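Local structure of Udp-n-acetylglucosamine pyrophosphorylase (Trypanosoma brucei, 4BQH) at residues A[124-128]-A[437-441]; A[131-135]-A[187-191]; A[407-411]-A[421-425]. The protein probably catalyses formation of UDP-N-acetylglucosamine and diphosphate from UTP and N-acetylglucosamine 1-phosphate, and binds an allosteric inhibitor. All coordinates share one frame; numbering follows the deposited sequence.

Interaction 1 (A[124-128]-A[437-441]); sequences GTRLG and VKNAD
Leu127 reaches across to the backbone of 437-441 from the glycine-rich signature loop of the UDP-sugar pyrophosphorylases, the Gly-Thr-Arg-Leu-Gly run that links strand 123-124 to strand 129-130. Much of the tight part of the contact belongs to its CD2 branch. That methyl group lies over the peptide between Lys438 and Asn439, with CD2 of Leu127 3.6 Å from C of Lys438 and 3.5 Å from O of Asn439. Both methyl groups of Leu127 also flank CG1 of the buried Val437, the nearer being CD2 at 3.9 Å, and the two side chains cross at about a right angle. Val437 packs in turn against Pro448 and Ala451, so the apolar patch continues into helix 448-471. The methyl group of Ala440 belongs to the close-fitting part as well, its CB lying only 3.2 Å from O of Arg126.

Toward solvent the fit becomes looser and more polar. Arg126 starts close, CB lying 3.5 Å from O of Lys438, and a bend at chi3 (60°) lays its guanidinium alongside the Asn439 amide. The side chains run the same way with their planes 74° apart, and the carbonyl oxygen of Lys438 sits at the guanidinium edge. A water bridges the two backbones here: it accepts from N of Ala440 at 3.0 Å and donates to O of Arg126 at 3.2 Å.

Interaction 2 (A[131-135]-A[187-191]); sequences KPKGF and ETQRF
A face-to-face aromatic stack between Phe135 and Phe191 joins the loop after strand 129-130 to helix 185-194 at a partly buried place on the flank of the nucleotidyltransferase sheet. The ring centroids of Phe135 and Phe191 are 3.9 Å apart and the planes lie within 14° of each other, the rings running antiparallel from their CB atoms. With CG anti to the backbone N (chi1 -175°), Phe191 brings the root of its ring over the centre of Phe135, and its CB comes to 3.3 Å from Phe135 CZ, a tight fit. CD of Pro132 sits 3.6 Å above the opposite face, so the Phe135 ring is sandwiched between the proline and the other phenylalanine. The edge of the Phe135 ring meets the helix backbone, CZ lying 3.5 Å from O of Glu187, a carbonyl that also accepts the helical bond from N of Phe191.

Pro132 and Lys133 are the Pro-Lys pair that ends the pyrophosphorylase signature, and a 3-10 turn begins at Lys133, closed by the bond from Phe135 N to Pro132 O. Helix 185-194, for its part, connects the parallel neighbours 175-180 and 205-209, a beta-alpha-beta unit of the GT-A-like domain. Phe148 of helix 147-166 packs on both stacked rings.

Beside the stack, the carboxylate end of Glu187 lies against the CG-CD side of the proline ring, its OE1 3.7 Å from Pro132 CD. Thr188 OG1 lies against Pro132 CG at 3.9 Å while bonding back to the carbonyl oxygen of Asn184.

Interaction 3 (A[407-411]-A[421-425]); sequences FRFVD and GAFRI
Phe407 lays the CD2 side of its ring against the rim of Phe423, with CD2 of Phe407 3.6 Å from CE1 of Phe423. The encounter is neither a stack nor an edge-to-face pair: the planes are inclined at 49° and the centroids of the Phe407 and Phe423 rings stand 5.7 Å apart. CG of Phe423 lies anti to the backbone N (chi1 -180°), which carries the ring toward Phe407 and presents its edge to CD2. The Phe423 ring is also stacked with that of Trp328, and Phe321 of strand 320-324 touches both phenylalanines.

One turn further on, Val410 continues the apolar seam with a different job for each branch. CG1 reaches the root of Phe423, 4.0 Å from its CB, the valine lying nearly perpendicular to the phenylalanine side chain. CG2 instead lies 3.6 Å from the carbonyl oxygen of Ala422. The turn that brings Phe407 and Val410 to the same side is closed by the backbone bond from Val410 N to Phe407 O.

At the far end the contact becomes polar. Asp411 OD1 accepts the N-H of Ala422 at 2.7 Å through its syn lone pair, on the side of the other carboxylate oxygen. The bond is short but clearly bent, at 135°, and the same OD1 is 3.4 Å from the Ala422 methyl group. A carboxylate thus ties the two ends of the loop between Asp411 and Ala422, just where the strand is about to begin. Strand 423-427 pairs in parallel with strand 304-309, whose Val304 also packs on Phe407 and Val410, placing the seam against the mixed central sheet of this GT-A-type nucleotidyltransferase fold.

Interactions 1 and 2 are neighbours, their centres 15 Å apart, and touch directly: Gly124 N is 2.9 Å from Lys131 O, and Lys133 NZ is equally far from Val437 O. Along the chain, interaction 1 closes a long loop containing the other two, with interaction 2 finished before interaction 3 opens. Interaction 3 lies across the centre of the chain, its nearest atoms about 17 and 20 Å from interactions 1 and 2. The mixed sheet connects the two sides: helix 185-194 of interaction 2 connects its parallel strands 175-180 and 205-209, and strand 423-427 carries interaction 3. Interactions 1 and 2 thus probably bear on the signature segment, whereas interaction 3 is packing on the far side.

Interaction 1 (A[124-128]-A[437-441])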
loop_
_atom_site.group_PDB
_atom_site.type_symbol
_atom_site.label_atom_id
_atom_site.label_comp_id
_atom_site.label_asym_id
_atom_site.label_seq_id
_atom_site.Cartn_x
_atom_site.Cartn_y
_atom_site.Cartn_z
ATOM N N GLY A 124 1.200 -6.991 13.750
ATOM C CA GLY A 124 0.022 -7.847 13.741
ATOM C C GLY A 124 -0.618 -7.957 15.114
ATOM O O GLY A 124 -1.343 -8.906 15.372
ATOM N N THR A 125 -0.362 -6.996 15.998
ATOM C CA THR A 125 -0.845 -7.106 17.386
ATOM C C THR A 125 -2.371 -7.306 17.528
ATOM O O THR A 125 -2.814 -8.080 18.381
ATOM C CB THR A 125 -0.345 -5.942 18.284
ATOM O OG1 THR A 125 -0.686 -6.220 19.650
ATOM C CG2 THR A 125 -0.968 -4.616 17.883
ATOM N N ARG A 126 -3.156 -6.608 16.702
ATOM C CA ARG A 126 -4.617 -6.762 16.683
ATOM C C ARG A 126 -5.042 -8.163 16.262
ATOM O O ARG A 126 -6.105 -8.636 16.666
ATOM C CB ARG A 126 -5.273 -5.737 15.764
ATOM C CG ARG A 126 -5.107 -4.292 16.193
ATOM C CD ARG A 126 -5.861 -3.376 15.240
ATOM N NE ARG A 126 -7.285 -3.698 15.219
ATOM C CZ ARG A 126 -8.160 -3.274 16.132
ATOM N NH1 ARG A 126 -7.759 -2.502 17.141
ATOM N NH2 ARG A 126 -9.438 -3.617 16.041
ATOM N N LEU A 127 -4.208 -8.812 15.446
ATOM C CA LEU A 127 -4.438 -10.185 15.011
ATOM C C LEU A 127 -3.951 -11.193 16.053
ATOM O O LEU A 127 -4.015 -12.400 15.817
ATOM C CB LEU A 127 -3.728 -10.455 13.680
ATOM C CG LEU A 127 -3.997 -9.500 12.524
ATOM C CD1 LEU A 127 -3.064 -9.799 11.356
ATOM C CD2 LEU A 127 -5.460 -9.569 12.090
ATOM N N GLY A 128 -3.464 -10.700 17.193
ATOM C CA GLY A 128 -2.853 -11.541 18.225
ATOM C C GLY A 128 -1.439 -11.990 17.906
ATOM O O GLY A 128 -0.979 -13.014 18.411
ATOM N N VAL A 437 -6.522 -7.435 6.058
ATOM C CA VAL A 437 -6.431 -8.292 7.230
ATOM C C VAL A 437 -6.011 -7.413 8.406
ATOM O O VAL A 437 -4.841 -7.060 8.541
ATOM C CB VAL A 437 -5.426 -9.432 7.014
ATOM C CG1 VAL A 437 -5.433 -10.343 8.228
ATOM C CG2 VAL A 437 -5.774 -10.221 5.734
ATOM N N LYS A 438 -6.992 -7.048 9.232
ATOM C CA LYS A 438 -6.799 -6.015 10.240
ATOM C C LYS A 438 -7.249 -6.429 11.632
ATOM O O LYS A 438 -6.667 -5.986 12.617
ATOM C CB LYS A 438 -7.548 -4.740 9.850
ATOM C CG LYS A 438 -7.101 -4.078 8.552
ATOM C CD LYS A 438 -8.007 -2.904 8.192
ATOM C CE LYS A 438 -7.893 -1.760 9.193
ATOM N NZ LYS A 438 -7.173 -0.598 8.613
ATOM N N ASN A 439 -8.287 -7.255 11.719
ATOM C CA ASN A 439 -8.881 -7.612 13.039
ATOM C C ASN A 439 -8.811 -9.082 13.293
ATOM O O ASN A 439 -8.955 -9.864 12.365
ATOM C CB ASN A 439 -10.348 -7.184 13.078
ATOM C CG ASN A 439 -10.525 -5.705 12.856
ATOM O OD1 ASN A 439 -11.395 -5.280 12.098
ATOM N ND2 ASN A 439 -9.714 -4.905 13.523
ATOM N N ALA A 440 -8.621 -9.475 14.551
ATOM C CA ALA A 440 -8.480 -10.899 14.869
ATOM C C ALA A 440 -9.730 -11.671 14.465
ATOM O O ALA A 440 -10.835 -11.133 14.518
ATOM C CB ALA A 440 -8.184 -11.091 16.351
ATOM N N ASP A 441 -9.551 -12.929 14.052
ATOM C CA ASP A 441 -10.687 -13.775 13.659
ATOM C C ASP A 441 -11.733 -13.733 14.777
ATOM O O ASP A 441 -11.393 -13.715 15.952
ATOM C CB ASP A 441 -10.252 -15.228 13.370
ATOM C CG ASP A 441 -9.812 -15.451 11.912
ATOM O OD1 ASP A 441 -10.385 -14.838 10.988
ATOM O OD2 ASP A 441 -8.893 -16.264 11.692
HETATM O O HOH W 1 -9.073 -7.340 16.618
#

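Interaction 2 (A[131-135]-A[187-191])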
loop_
_atom_site.group_PDB
_atom_site.type_symbol
_atom_site.label_atom_id
_atom_site.label_comp_id
_atom_site.label_asym_id
_atom_site.label_seq_id
_atom_site.Cartn_x
_atom_site.Cartn_y
_atom_site.Cartn_z
ATOM N N LYS A 131 4.440 -9.491 15.838
ATOM C CA LYS A 131 5.508 -9.406 14.854
ATOM C C LYS A 131 4.988 -8.472 13.749
ATOM O O LYS A 131 3.823 -8.106 13.788
ATOM C CB LYS A 131 5.815 -10.805 14.318
ATOM C CG LYS A 131 6.690 -11.613 15.273
ATOM C CD LYS A 131 6.610 -13.103 15.001
ATOM C CE LYS A 131 7.391 -13.898 16.042
ATOM N NZ LYS A 131 8.861 -13.647 15.918
ATOM N N PRO A 132 5.845 -8.065 12.792
ATOM C CA PRO A 132 5.320 -7.214 11.722
ATOM C C PRO A 132 4.225 -7.925 10.964
ATOM O O PRO A 132 4.259 -9.152 10.811
ATOM C CB PRO A 132 6.553 -6.977 10.831
ATOM C CG PRO A 132 7.688 -7.109 11.772
ATOM C CD PRO A 132 7.300 -8.267 12.641
ATOM N N LYS A 133 3.241 -7.172 10.498
ATOM C CA LYS A 133 2.100 -7.791 9.825
ATOM C C LYS A 133 2.461 -8.628 8.605
ATOM O O LYS A 133 1.792 -9.628 8.331
ATOM C CB LYS A 133 1.017 -6.755 9.466
ATOM C CG LYS A 133 -0.242 -7.420 8.901
ATOM C CD LYS A 133 -1.401 -6.460 8.740
ATOM C CE LYS A 133 -2.016 -6.092 10.092
ATOM N NZ LYS A 133 -3.126 -5.140 9.872
ATOM N N GLY A 134 3.519 -8.245 7.884
ATOM C CA GLY A 134 3.952 -9.018 6.721
ATOM C C GLY A 134 4.367 -10.449 7.042
ATOM O O GLY A 134 4.391 -11.307 6.158
ATOM N N PHE A 135 4.690 -10.707 8.306
ATOM C CA PHE A 135 5.057 -12.068 8.745
ATOM C C PHE A 135 3.818 -12.957 8.869
ATOM O O PHE A 135 3.927 -14.204 8.910
ATOM C CB PHE A 135 5.745 -12.051 10.137
ATOM C CG PHE A 135 7.126 -11.435 10.184
ATOM C CD1 PHE A 135 7.490 -10.356 9.390
ATOM C CD2 PHE A 135 8.050 -11.898 11.118
ATOM C CE1 PHE A 135 8.745 -9.787 9.494
ATOM C CE2 PHE A 135 9.313 -11.337 11.213
ATOM C CZ PHE A 135 9.660 -10.278 10.403
ATOM N N GLU A 187 14.363 -6.738 12.149
ATOM C CA GLU A 187 13.692 -8.025 12.167
ATOM C C GLU A 187 13.061 -8.319 10.801
ATOM O O GLU A 187 13.027 -9.473 10.376
ATOM C CB GLU A 187 12.688 -8.126 13.329
ATOM C CG GLU A 187 11.384 -7.365 13.150
ATOM C CD GLU A 187 10.495 -7.418 14.386
ATOM O OE1 GLU A 187 10.198 -8.523 14.876
ATOM O OE2 GLU A 187 10.095 -6.344 14.868
ATOM N N THR A 188 12.613 -7.273 10.104
ATOM C CA THR A 188 12.077 -7.453 8.744
ATOM C C THR A 188 13.168 -7.920 7.759
ATOM O O THR A 188 12.972 -8.875 7.002
ATOM C CB THR A 188 11.353 -6.188 8.233
ATOM O OG1 THR A 188 10.295 -5.841 9.153
ATOM C CG2 THR A 188 10.734 -6.444 6.818
ATOM N N GLN A 189 14.328 -7.277 7.800
ATOM C CA GLN A 189 15.427 -7.685 6.901
ATOM C C GLN A 189 15.848 -9.116 7.185
ATOM O O GLN A 189 16.088 -9.881 6.250
ATOM C CB GLN A 189 16.612 -6.753 7.046
ATOM C CG GLN A 189 16.305 -5.345 6.569
ATOM C CD GLN A 189 17.549 -4.569 6.269
ATOM O OE1 GLN A 189 18.416 -5.039 5.544
ATOM N NE2 GLN A 189 17.655 -3.386 6.833
ATOM N N ARG A 190 15.916 -9.468 8.472
ATOM C CA ARG A 190 16.242 -10.846 8.888
ATOM C C ARG A 190 15.270 -11.879 8.325
ATOM O O ARG A 190 15.675 -12.916 7.812
ATOM C CB ARG A 190 16.281 -10.957 10.409
ATOM C CG ARG A 190 17.612 -10.581 11.023
ATOM C CD ARG A 190 17.708 -11.216 12.409
ATOM N NE ARG A 190 18.978 -10.922 13.069
ATOM C CZ ARG A 190 20.086 -11.653 12.949
ATOM N NH1 ARG A 190 20.108 -12.737 12.176
ATOM N NH2 ARG A 190 21.181 -11.288 13.598
ATOM N N PHE A 191 13.981 -11.599 8.442
ATOM C CA PHE A 191 12.940 -12.469 7.891
ATOM C C PHE A 191 13.129 -12.675 6.381
ATOM O O PHE A 191 13.038 -13.793 5.905
ATOM C CB PHE A 191 11.565 -11.858 8.216
ATOM C CG PHE A 191 10.381 -12.701 7.816
ATOM C CD1 PHE A 191 10.049 -13.854 8.523
ATOM C CD2 PHE A 191 9.552 -12.300 6.759
ATOM C CE1 PHE A 191 8.930 -14.602 8.179
ATOM C CE2 PHE A 191 8.432 -13.054 6.401
ATOM C CZ PHE A 191 8.119 -14.208 7.113
#

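Interaction 3 (A[407-411]-A[421-425])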
loop_
_atom_site.group_PDB
_atom_site.type_symbol
_atom_site.label_atom_id
_atom_site.label_comp_id
_atom_site.label_asym_id
_atom_site.label_seq_id
_atom_site.Cartn_x
_atom_site.Cartn_y
_atom_site.Cartn_z
ATOM N N PHE A 407 -2.340 14.960 -3.133
ATOM C CA PHE A 407 -2.803 14.884 -4.524
ATOM C C PHE A 407 -3.188 16.254 -5.087
ATOM O O PHE A 407 -3.243 16.426 -6.301
ATOM C CB PHE A 407 -3.978 13.912 -4.697
ATOM C CG PHE A 407 -3.635 12.481 -4.370
ATOM C CD1 PHE A 407 -2.329 12.033 -4.423
ATOM C CD2 PHE A 407 -4.657 11.574 -4.074
ATOM C CE1 PHE A 407 -2.024 10.694 -4.129
ATOM C CE2 PHE A 407 -4.370 10.249 -3.772
ATOM C CZ PHE A 407 -3.053 9.821 -3.796
ATOM N N ARG A 408 -3.467 17.215 -4.204
ATOM C CA ARG A 408 -3.755 18.593 -4.637
ATOM C C ARG A 408 -2.612 19.209 -5.468
ATOM O O ARG A 408 -2.836 20.181 -6.190
ATOM C CB ARG A 408 -4.027 19.466 -3.411
ATOM C CG ARG A 408 -2.820 19.644 -2.527
ATOM C CD ARG A 408 -2.967 20.899 -1.692
ATOM N NE ARG A 408 -3.443 20.597 -0.363
ATOM C CZ ARG A 408 -3.645 21.525 0.573
ATOM N NH1 ARG A 408 -3.404 22.812 0.318
ATOM N NH2 ARG A 408 -4.090 21.165 1.759
ATOM N N PHE A 409 -1.405 18.637 -5.361
ATOM C CA PHE A 409 -0.232 19.142 -6.080
ATOM C C PHE A 409 0.014 18.480 -7.423
ATOM O O PHE A 409 0.970 18.855 -8.128
ATOM C CB PHE A 409 1.031 19.021 -5.207
ATOM C CG PHE A 409 0.915 19.752 -3.908
ATOM C CD1 PHE A 409 0.862 21.150 -3.887
ATOM C CD2 PHE A 409 0.847 19.053 -2.711
ATOM C CE1 PHE A 409 0.744 21.834 -2.678
ATOM C CE2 PHE A 409 0.708 19.715 -1.493
ATOM C CZ PHE A 409 0.675 21.122 -1.480
ATOM N N VAL A 410 -0.833 17.515 -7.791
ATOM C CA VAL A 410 -0.532 16.631 -8.928
ATOM C C VAL A 410 -0.277 17.363 -10.248
ATOM O O VAL A 410 0.618 16.982 -10.998
ATOM C CB VAL A 410 -1.625 15.566 -9.117
ATOM C CG1 VAL A 410 -2.962 16.220 -9.512
ATOM C CG2 VAL A 410 -1.179 14.499 -10.119
ATOM N N ASP A 411 -1.024 18.423 -10.526
ATOM C CA ASP A 411 -0.850 19.045 -11.842
ATOM C C ASP A 411 0.359 19.961 -11.934
ATOM O O ASP A 411 0.733 20.404 -13.032
ATOM C CB ASP A 411 -2.146 19.732 -12.278
ATOM C CG ASP A 411 -3.229 18.713 -12.605
ATOM O OD1 ASP A 411 -2.926 17.734 -13.313
ATOM O OD2 ASP A 411 -4.372 18.882 -12.156
ATOM N N GLY A 421 -6.056 17.257 -16.940
ATOM C CA GLY A 421 -5.435 16.955 -15.636
ATOM C C GLY A 421 -4.610 15.668 -15.636
ATOM O O GLY A 421 -4.685 14.857 -16.571
ATOM N N ALA A 422 -3.835 15.476 -14.563
ATOM C CA ALA A 422 -2.910 14.341 -14.469
ATOM C C ALA A 422 -3.274 13.430 -13.287
ATOM O O ALA A 422 -2.455 12.613 -12.848
ATOM C CB ALA A 422 -1.471 14.843 -14.372
ATOM N N PHE A 423 -4.510 13.597 -12.795
ATOM C CA PHE A 423 -5.093 12.707 -11.767
ATOM C C PHE A 423 -6.192 11.819 -12.363
ATOM O O PHE A 423 -7.098 12.309 -13.044
ATOM C CB PHE A 423 -5.668 13.556 -10.614
ATOM C CG PHE A 423 -6.283 12.727 -9.503
ATOM C CD1 PHE A 423 -5.497 12.301 -8.430
ATOM C CD2 PHE A 423 -7.619 12.381 -9.526
ATOM C CE1 PHE A 423 -6.044 11.560 -7.405
ATOM C CE2 PHE A 423 -8.192 11.634 -8.490
ATOM C CZ PHE A 423 -7.391 11.222 -7.431
ATOM N N ARG A 424 -6.099 10.509 -12.139
ATOM C CA ARG A 424 -7.128 9.594 -12.636
ATOM C C ARG A 424 -7.612 8.642 -11.544
ATOM O O ARG A 424 -6.873 8.289 -10.613
ATOM C CB ARG A 424 -6.603 8.775 -13.815
ATOM C CG ARG A 424 -6.183 9.588 -15.054
ATOM C CD ARG A 424 -7.438 10.098 -15.743
ATOM N NE ARG A 424 -7.133 10.880 -16.955
ATOM C CZ ARG A 424 -6.982 12.198 -16.997
ATOM N NH1 ARG A 424 -7.065 12.941 -15.887
ATOM N NH2 ARG A 424 -6.721 12.783 -18.173
ATOM N N ILE A 425 -8.868 8.242 -11.681
ATOM C CA ILE A 425 -9.494 7.242 -10.807
ATOM C C ILE A 425 -9.725 5.981 -11.626
ATOM O O ILE A 425 -10.199 6.056 -12.782
ATOM C CB ILE A 425 -10.864 7.746 -10.331
ATOM C CG1 ILE A 425 -10.661 8.868 -9.294
ATOM C CG2 ILE A 425 -11.695 6.581 -9.750
ATOM C CD1 ILE A 425 -11.916 9.670 -8.972
#